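PDB 5NDX: glycosyl hydrolase from Rhizobium leguminosarum bv. trifolii, which probably hydrolyses O-glycosidic bonds as a family 39 glycoside hydrolase, being a bacterial orthologue of human alpha-L-iduronidase. Local coordinates for residues I86-K91 with M553-A558; I440-I445 with L494-S499; V525-V530 with D608-R613. The protein carries 2 engineered substitutions. One frame throughout, in Å; residues are numbered along the deposited sequence.

How the contacts relate
Residues 86-91 come first, in the barrel, running from the end of helix 76-87 into strand 91-95. Contact 2 then opens and closes entirely within the long span that contact 1 will close, bringing 494-499 back against 440-445 at one edge of the nine-stranded sheet. Contact 3 opens at 525-530, where the chain leaves that sheet. Next, 553-558 returns to the barrel and closes contact 1, and 608-613 closes contact 3, so contacts 1 and 3 cross. The C-terminal domain is thereby tied to both the barrel and the nine-stranded sheet. Contacts 2 and 3 touch, with Cys441 SG 3.6 Å from Ala609 CB; contact 1 stands apart from both.

Contact 1 (I86-K91 with M553-A558); sequences IEHRLK and MLFWAA
The Arg89 guanidinium lies between Phe555 on one face and the methyl of Ala557 on the other, with the carbonyl oxygen of Trp556 at its edge. Phe555 CZ sits 3.2 Å above the guanidinium plane, displaced toward the rim, and ring and guanidinium are nearly parallel, their planes 8° apart. From the other face Ala557 CB comes to 3.5 Å from Arg89 NH1. The phenyl ring is engaged in turn by His88, whose CD2 lies over one face, 3.7 Å from Phe555 CE2; the two ring planes are inclined at 54°.

The edge interaction fixes the rotation of the guanidinium. Arg89 NH2 donates to Trp556 O at 3.0 Å, the oxygen lying in the guanidinium plane, and Arg89 NH1 adds a weak, more bent bond to the same atom. Thr589 OG1 is a further partner of that oxygen.

Arg89 is the C' residue of a Schellman motif that ends helix 76-87, with its N bonded to Ile86 O at 3.1 Å and phi positive. The turn leads into strand 91-95, third of the eight parallel strands of the TIM barrel. Facing it is strand 549-557, the middle strand of a three-stranded antiparallel sheet in the C-terminal beta domain. The ring of Phe555 reaches across because its CG stands anti to the backbone N (chi1 178°). Trp556 leaves the strand away from 86-91, and its ring meets Tyr567 edge-to-face. On the barrel side, His88 ND1 is hydrogen-bonded back to Val84 O, in the last turn of the helix, and Glu87 forms a salt bridge with Arg39.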
# COMPACT_ATOMS: atom_id res chain seq x y z
N ILE A 86 5.16 6.96 12.55
CA ILE A 86 6.42 6.38 13.07
C ILE A 86 6.17 5.17 13.99
O ILE A 86 6.78 4.14 13.85
CB ILE A 86 7.31 7.44 13.77
CG1 ILE A 86 8.11 8.30 12.78
CG2 ILE A 86 8.42 6.79 14.62
CD1 ILE A 86 7.50 8.65 11.45
N GLU A 87 5.21 5.31 14.87
CA GLU A 87 4.80 4.25 15.76
C GLU A 87 4.29 2.99 15.02
O GLU A 87 4.44 1.89 15.52
CB GLU A 87 3.71 4.85 16.65
CG GLU A 87 3.19 3.93 17.73
CD GLU A 87 1.85 4.39 18.32
OE1 GLU A 87 1.34 5.50 17.99
OE2 GLU A 87 1.31 3.60 19.12
N HIS A 88 3.74 3.12 13.81
CA HIS A 88 3.31 1.93 13.03
C HIS A 88 4.28 1.56 11.91
O HIS A 88 3.88 0.89 10.95
CB HIS A 88 1.91 2.17 12.52
CG HIS A 88 0.92 2.22 13.62
ND1 HIS A 88 0.55 3.39 14.23
CD2 HIS A 88 0.32 1.23 14.32
CE1 HIS A 88 -0.29 3.13 15.21
NE2 HIS A 88 -0.45 1.82 15.29
N ARG A 89 5.54 1.99 12.03
CA ARG A 89 6.60 1.68 11.10
C ARG A 89 6.29 2.17 9.71
O ARG A 89 6.54 1.49 8.74
CB ARG A 89 6.90 0.16 11.13
CG ARG A 89 7.14 -0.39 12.56
CD ARG A 89 7.67 -1.83 12.55
NE ARG A 89 6.66 -2.78 12.03
CZ ARG A 89 5.77 -3.46 12.77
NH1 ARG A 89 5.71 -3.30 14.08
NH2 ARG A 89 4.90 -4.31 12.18
N LEU A 90 5.73 3.36 9.61
CA LEU A 90 5.46 3.99 8.35
C LEU A 90 6.29 5.27 8.28
O LEU A 90 6.59 5.86 9.30
CB LEU A 90 3.98 4.26 8.23
CG LEU A 90 3.18 2.94 8.16
CD1 LEU A 90 1.72 3.18 8.45
CD2 LEU A 90 3.37 2.23 6.82
N LYS A 91 6.66 5.65 7.07
CA LYS A 91 7.41 6.86 6.80
C LYS A 91 6.62 7.80 5.96
O LYS A 91 5.94 7.38 5.05
CB LYS A 91 8.69 6.50 6.05
CG LYS A 91 9.57 5.53 6.87
CD LYS A 91 10.69 4.95 6.07
CE LYS A 91 11.48 3.90 6.87
NZ LYS A 91 12.12 4.58 8.01
N MET A 553 -7.85 -3.90 19.14
CA MET A 553 -6.95 -4.00 18.03
C MET A 553 -5.57 -4.37 18.54
O MET A 553 -5.04 -3.68 19.42
CB MET A 553 -6.88 -2.67 17.31
CG MET A 553 -6.05 -2.69 16.05
SD MET A 553 -6.92 -3.75 14.85
CE MET A 553 -5.58 -4.10 13.73
N LEU A 554 -5.01 -5.45 17.97
CA LEU A 554 -3.66 -5.91 18.26
C LEU A 554 -2.75 -5.55 17.08
O LEU A 554 -3.15 -5.69 15.88
CB LEU A 554 -3.64 -7.42 18.47
CG LEU A 554 -4.11 -8.02 19.79
CD1 LEU A 554 -5.55 -7.63 20.08
CD2 LEU A 554 -3.99 -9.54 19.81
N PHE A 555 -1.53 -5.13 17.39
CA PHE A 555 -0.48 -4.79 16.42
C PHE A 555 0.82 -5.34 16.99
O PHE A 555 1.03 -5.24 18.18
CB PHE A 555 -0.39 -3.27 16.26
CG PHE A 555 0.68 -2.81 15.30
CD1 PHE A 555 0.62 -3.15 13.93
CD2 PHE A 555 1.74 -1.97 15.75
CE1 PHE A 555 1.58 -2.66 13.02
CE2 PHE A 555 2.72 -1.51 14.85
CZ PHE A 555 2.64 -1.85 13.47
N TRP A 556 1.67 -5.92 16.15
CA TRP A 556 2.93 -6.51 16.58
C TRP A 556 3.91 -6.47 15.43
O TRP A 556 3.59 -5.91 14.38
CB TRP A 556 2.71 -7.92 17.13
CG TRP A 556 2.23 -8.94 16.20
CD1 TRP A 556 2.97 -9.80 15.47
CD2 TRP A 556 0.86 -9.26 15.95
NE1 TRP A 556 2.15 -10.63 14.76
CE2 TRP A 556 0.85 -10.32 15.03
CE3 TRP A 556 -0.35 -8.72 16.38
CZ2 TRP A 556 -0.33 -10.86 14.52
CZ3 TRP A 556 -1.55 -9.31 15.91
CH2 TRP A 556 -1.51 -10.37 14.97
N ALA A 557 5.09 -7.04 15.61
CA ALA A 557 6.12 -7.10 14.59
C ALA A 557 6.53 -8.54 14.43
O ALA A 557 6.43 -9.31 15.38
CB ALA A 557 7.35 -6.22 15.02
N ALA A 558 6.97 -8.91 13.24
CA ALA A 558 7.54 -10.24 12.97
C ALA A 558 8.87 -10.38 13.75
O ALA A 558 9.59 -9.41 13.90
CB ALA A 558 7.81 -10.41 11.44

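Contact 2 (I440-I445 with L494-S499); sequences ICLLRI and LLHPIS. Unlike the reference sequence in segment 440-445: Ile440 (reference Leu).
A nine-stranded mixed sheet ends on one side with strand 493-503, and here that edge strand meets strand 436-445 antiparallel but with a break in the middle. At one end Ile440 and Ser499 form a hydrogen-bonded pair: Ile440 N donates to Ser499 O at 2.8 Å, almost straight, and Ser499 N returns a bond to Ile440 O. At the other end Leu443 faces Leu494 as a non-hydrogen-bonded pair, and Leu495 N donates to Leu442 O at 2.8 Å. Between them the register slips by two residues as His496 and Pro497 bow outward. Two waters bridge the break: one accepts from Leu442 N and donates to His496 O, the other donates to both Ile440 O and Pro497 O.

Leu443 CD2 meets Leu494 CD2 at 3.9 Å, while Cys441 SG lies against Ile498 CG1. Leu495 runs alongside Arg444, its CD2 3.7 Å above one face of the guanidinium. Two bends, at chi2 and chi3, fold the arginine back to present that face. Its nitrogens are held elsewhere, by Thr520, the carbonyl of Asp513 and a salt bridge to Asp446. Beyond 436-445 comes strand 518-526, bonded through Cys441 to Leu523 and Leu443 to Gln521; strand 508-516, the sheet's other outermost strand, packs on Ile440, Arg444 and Leu495, and helix 364-372 covers Ile445.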
# COMPACT_ATOMS: atom_id res chain seq x y z
N ILE A 440 4.66 -25.77 0.14
CA ILE A 440 3.98 -25.01 -0.90
C ILE A 440 2.74 -24.37 -0.27
O ILE A 440 1.89 -25.09 0.23
CB ILE A 440 3.56 -25.92 -2.06
CG1 ILE A 440 4.79 -26.66 -2.61
CG2 ILE A 440 2.89 -25.10 -3.18
CD1 ILE A 440 4.41 -27.79 -3.60
N CYS A 441 2.69 -23.02 -0.27
CA CYS A 441 1.58 -22.24 0.24
C CYS A 441 0.96 -21.51 -0.93
O CYS A 441 1.67 -20.85 -1.68
CB CYS A 441 2.02 -21.17 1.28
SG CYS A 441 3.17 -21.86 2.50
N LEU A 442 -0.36 -21.67 -1.10
CA LEU A 442 -1.09 -21.05 -2.18
C LEU A 442 -2.12 -20.10 -1.60
O LEU A 442 -3.04 -20.52 -0.93
CB LEU A 442 -1.79 -22.12 -3.01
CG LEU A 442 -0.90 -23.26 -3.48
CD1 LEU A 442 -1.77 -24.40 -3.99
CD2 LEU A 442 0.10 -22.82 -4.53
N LEU A 443 -1.94 -18.81 -1.83
CA LEU A 443 -2.87 -17.79 -1.38
C LEU A 443 -3.66 -17.26 -2.61
O LEU A 443 -3.08 -17.10 -3.69
CB LEU A 443 -2.11 -16.65 -0.76
CG LEU A 443 -1.28 -16.99 0.45
CD1 LEU A 443 -0.26 -15.91 0.71
CD2 LEU A 443 -2.22 -17.09 1.64
N ARG A 444 -4.94 -16.96 -2.42
CA ARG A 444 -5.84 -16.59 -3.50
C ARG A 444 -6.79 -15.50 -3.10
O ARG A 444 -7.41 -15.55 -2.01
CB ARG A 444 -6.66 -17.82 -3.94
CG ARG A 444 -7.77 -17.64 -4.97
CD ARG A 444 -7.30 -17.09 -6.28
NE ARG A 444 -6.43 -18.00 -7.00
CZ ARG A 444 -6.83 -19.13 -7.62
NH1 ARG A 444 -8.08 -19.54 -7.59
NH2 ARG A 444 -5.94 -19.85 -8.27
N ILE A 445 -6.89 -14.52 -3.98
CA ILE A 445 -7.93 -13.53 -3.98
C ILE A 445 -8.76 -13.73 -5.27
O ILE A 445 -8.26 -13.51 -6.36
CB ILE A 445 -7.39 -12.07 -3.95
CG1 ILE A 445 -6.44 -11.89 -2.78
CG2 ILE A 445 -8.58 -11.11 -3.82
CD1 ILE A 445 -5.65 -10.61 -2.83
N LEU A 494 -5.77 -19.19 2.18
CA LEU A 494 -5.20 -20.38 1.56
C LEU A 494 -6.19 -21.07 0.60
O LEU A 494 -7.29 -21.47 0.98
CB LEU A 494 -4.76 -21.38 2.65
CG LEU A 494 -3.54 -20.87 3.46
CD1 LEU A 494 -3.29 -21.67 4.73
CD2 LEU A 494 -2.28 -20.87 2.62
N LEU A 495 -5.75 -21.25 -0.63
CA LEU A 495 -6.51 -21.88 -1.67
C LEU A 495 -6.68 -23.37 -1.35
O LEU A 495 -7.75 -23.95 -1.59
CB LEU A 495 -5.82 -21.68 -3.03
CG LEU A 495 -6.53 -22.29 -4.24
CD1 LEU A 495 -7.86 -21.61 -4.55
CD2 LEU A 495 -5.60 -22.23 -5.45
N HIS A 496 -5.61 -23.97 -0.84
CA HIS A 496 -5.63 -25.34 -0.31
C HIS A 496 -4.73 -25.36 0.93
O HIS A 496 -3.90 -24.44 1.12
CB HIS A 496 -5.02 -26.33 -1.30
CG HIS A 496 -5.72 -26.36 -2.60
ND1 HIS A 496 -6.99 -26.88 -2.73
CD2 HIS A 496 -5.37 -25.89 -3.82
CE1 HIS A 496 -7.40 -26.72 -3.98
NE2 HIS A 496 -6.43 -26.13 -4.66
N PRO A 497 -4.86 -26.42 1.73
CA PRO A 497 -3.97 -26.56 2.87
C PRO A 497 -2.52 -26.67 2.40
O PRO A 497 -2.24 -27.14 1.31
CB PRO A 497 -4.43 -27.87 3.53
CG PRO A 497 -5.90 -27.89 3.25
CD PRO A 497 -6.02 -27.36 1.82
N ILE A 498 -1.64 -26.08 3.18
CA ILE A 498 -0.22 -26.07 2.83
C ILE A 498 0.22 -27.54 2.63
O ILE A 498 -0.14 -28.41 3.40
CB ILE A 498 0.60 -25.39 3.96
CG1 ILE A 498 0.28 -23.88 4.01
CG2 ILE A 498 2.11 -25.62 3.80
CD1 ILE A 498 0.81 -23.19 5.26
N SER A 499 0.96 -27.80 1.58
CA SER A 499 1.54 -29.11 1.45
C SER A 499 3.07 -29.12 1.59
O SER A 499 3.76 -28.19 1.18
CB SER A 499 1.07 -29.77 0.17
OG SER A 499 1.22 -29.00 -0.93
O HOH W 1 -0.77 -26.35 -0.96
O HOH W 2 -1.46 -23.87 0.28

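Contact 3 (V525-V530 with D608-R613); sequences VPDVGV and DAFGRR. With SO4 (sulfate ion), chain G.
Phe610 lies with one ring face under Asp527 CB, a CH-pi contact 4.0 Å from that atom to the ring centroid, while Val525 O meets the ring edge at CZ. The ring projects from a type I beta turn, Asp608 to Gly611, that follows strand 601-607 of the C-terminal domain; opposite it the chain runs off strand 518-526 through an Asx turn, Asp527 OD1 accepting from Gly529 N.

Arg612 links the two turns. NH1 and NH2 both reach Asp527 OD1, each at 2.8 Å, and along its side edge NE takes the syn lone pair of Asp608 OD2, also at 2.8 Å. The bend at chi3 (-66°) sets the NH1/NH2 end toward Asp527 and the NE/NH2 side toward Asp608, and Val530 O lies over one of the guanidinium faces. Asp527 has a second cation, Arg437, at its other oxygen, OD2. A leucine in place of Arg612 would probably leave Asp527 and Asp608 without the positive charge between them, and the two turns without their salt-bridge link.

Asp608 OD1 accepts from Arg612 N at 2.9 Å, bracing the turn, and a water donates both to Asp608 OD2, at 2.6 Å, and to Val530 O.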
# COMPACT_ATOMS: atom_id res chain seq x y z
N VAL A 525 8.92 -22.72 0.09
CA VAL A 525 9.92 -22.31 1.05
C VAL A 525 10.68 -23.53 1.62
O VAL A 525 10.07 -24.55 1.84
CB VAL A 525 9.34 -21.46 2.18
CG1 VAL A 525 8.72 -20.23 1.60
CG2 VAL A 525 8.30 -22.20 3.00
N PRO A 526 12.00 -23.42 1.84
CA PRO A 526 12.76 -24.53 2.38
C PRO A 526 12.53 -24.68 3.88
O PRO A 526 11.98 -23.82 4.51
CB PRO A 526 14.21 -24.15 2.09
CG PRO A 526 14.20 -22.65 2.15
CD PRO A 526 12.87 -22.28 1.49
N ASP A 527 12.92 -25.83 4.41
CA ASP A 527 12.83 -26.12 5.83
C ASP A 527 14.14 -25.63 6.51
O ASP A 527 15.20 -26.16 6.23
CB ASP A 527 12.65 -27.63 6.01
CG ASP A 527 12.54 -28.05 7.46
OD1 ASP A 527 12.54 -27.21 8.36
OD2 ASP A 527 12.48 -29.26 7.71
N VAL A 528 14.08 -24.60 7.34
CA VAL A 528 15.32 -24.14 7.98
C VAL A 528 15.68 -25.02 9.21
O VAL A 528 16.64 -24.76 9.83
CB VAL A 528 15.28 -22.65 8.37
CG1 VAL A 528 14.99 -21.79 7.15
CG2 VAL A 528 14.27 -22.37 9.52
N GLY A 529 14.85 -25.98 9.59
CA GLY A 529 15.22 -26.90 10.62
C GLY A 529 14.77 -26.58 12.03
O GLY A 529 14.87 -27.44 12.88
N VAL A 530 14.28 -25.36 12.29
CA VAL A 530 13.88 -24.93 13.64
C VAL A 530 12.55 -24.17 13.57
O VAL A 530 12.17 -23.73 12.49
CB VAL A 530 14.96 -23.99 14.27
CG1 VAL A 530 16.26 -24.74 14.51
CG2 VAL A 530 15.29 -22.81 13.39
N ASP A 608 5.25 -21.52 11.08
CA ASP A 608 5.87 -21.61 9.80
C ASP A 608 5.03 -22.54 8.92
O ASP A 608 4.06 -23.16 9.38
CB ASP A 608 7.33 -22.01 9.89
CG ASP A 608 7.56 -23.43 10.40
OD1 ASP A 608 6.63 -24.26 10.40
OD2 ASP A 608 8.72 -23.69 10.80
N ALA A 609 5.44 -22.66 7.68
CA ALA A 609 4.66 -23.46 6.74
C ALA A 609 4.79 -24.98 6.99
O ALA A 609 4.02 -25.76 6.45
CB ALA A 609 5.04 -23.09 5.31
N PHE A 610 5.72 -25.39 7.87
CA PHE A 610 5.83 -26.78 8.25
C PHE A 610 4.98 -27.10 9.49
O PHE A 610 5.12 -28.14 10.04
CB PHE A 610 7.32 -27.16 8.42
CG PHE A 610 8.11 -26.90 7.18
CD1 PHE A 610 8.59 -25.65 6.91
CD2 PHE A 610 8.26 -27.90 6.23
CE1 PHE A 610 9.28 -25.39 5.74
CE2 PHE A 610 8.92 -27.63 5.05
CZ PHE A 610 9.42 -26.38 4.81
N GLY A 611 4.10 -26.19 9.91
CA GLY A 611 3.30 -26.36 11.10
C GLY A 611 3.99 -26.10 12.45
O GLY A 611 3.37 -26.27 13.47
N ARG A 612 5.24 -25.65 12.48
CA ARG A 612 5.89 -25.44 13.78
C ARG A 612 5.53 -24.08 14.38
O ARG A 612 5.60 -23.07 13.70
CB ARG A 612 7.40 -25.57 13.65
CG ARG A 612 7.83 -26.97 13.19
CD ARG A 612 9.32 -27.04 12.92
NE ARG A 612 9.66 -26.20 11.76
CZ ARG A 612 10.57 -26.48 10.83
NH1 ARG A 612 11.27 -27.60 10.86
NH2 ARG A 612 10.81 -25.60 9.87
N ARG A 613 5.17 -24.08 15.65
CA ARG A 613 4.88 -22.88 16.42
C ARG A 613 6.14 -22.26 16.96
O ARG A 613 7.04 -22.97 17.34
CB ARG A 613 3.95 -23.18 17.59
CG ARG A 613 3.21 -21.92 18.03
CD ARG A 613 2.29 -22.07 19.26
NE ARG A 613 2.80 -22.65 20.50
CZ ARG A 613 3.86 -22.27 21.20
NH1 ARG A 613 4.67 -21.31 20.79
NH2 ARG A 613 4.16 -22.90 22.33
S SO4 G . 1.45 -26.54 18.97
O1 SO4 G . 1.32 -28.02 19.08
O2 SO4 G . 2.23 -26.21 17.75
O3 SO4 G . 0.10 -25.93 18.88
O4 SO4 G . 2.15 -26.01 20.16
O HOH W 3 10.76 -22.04 10.89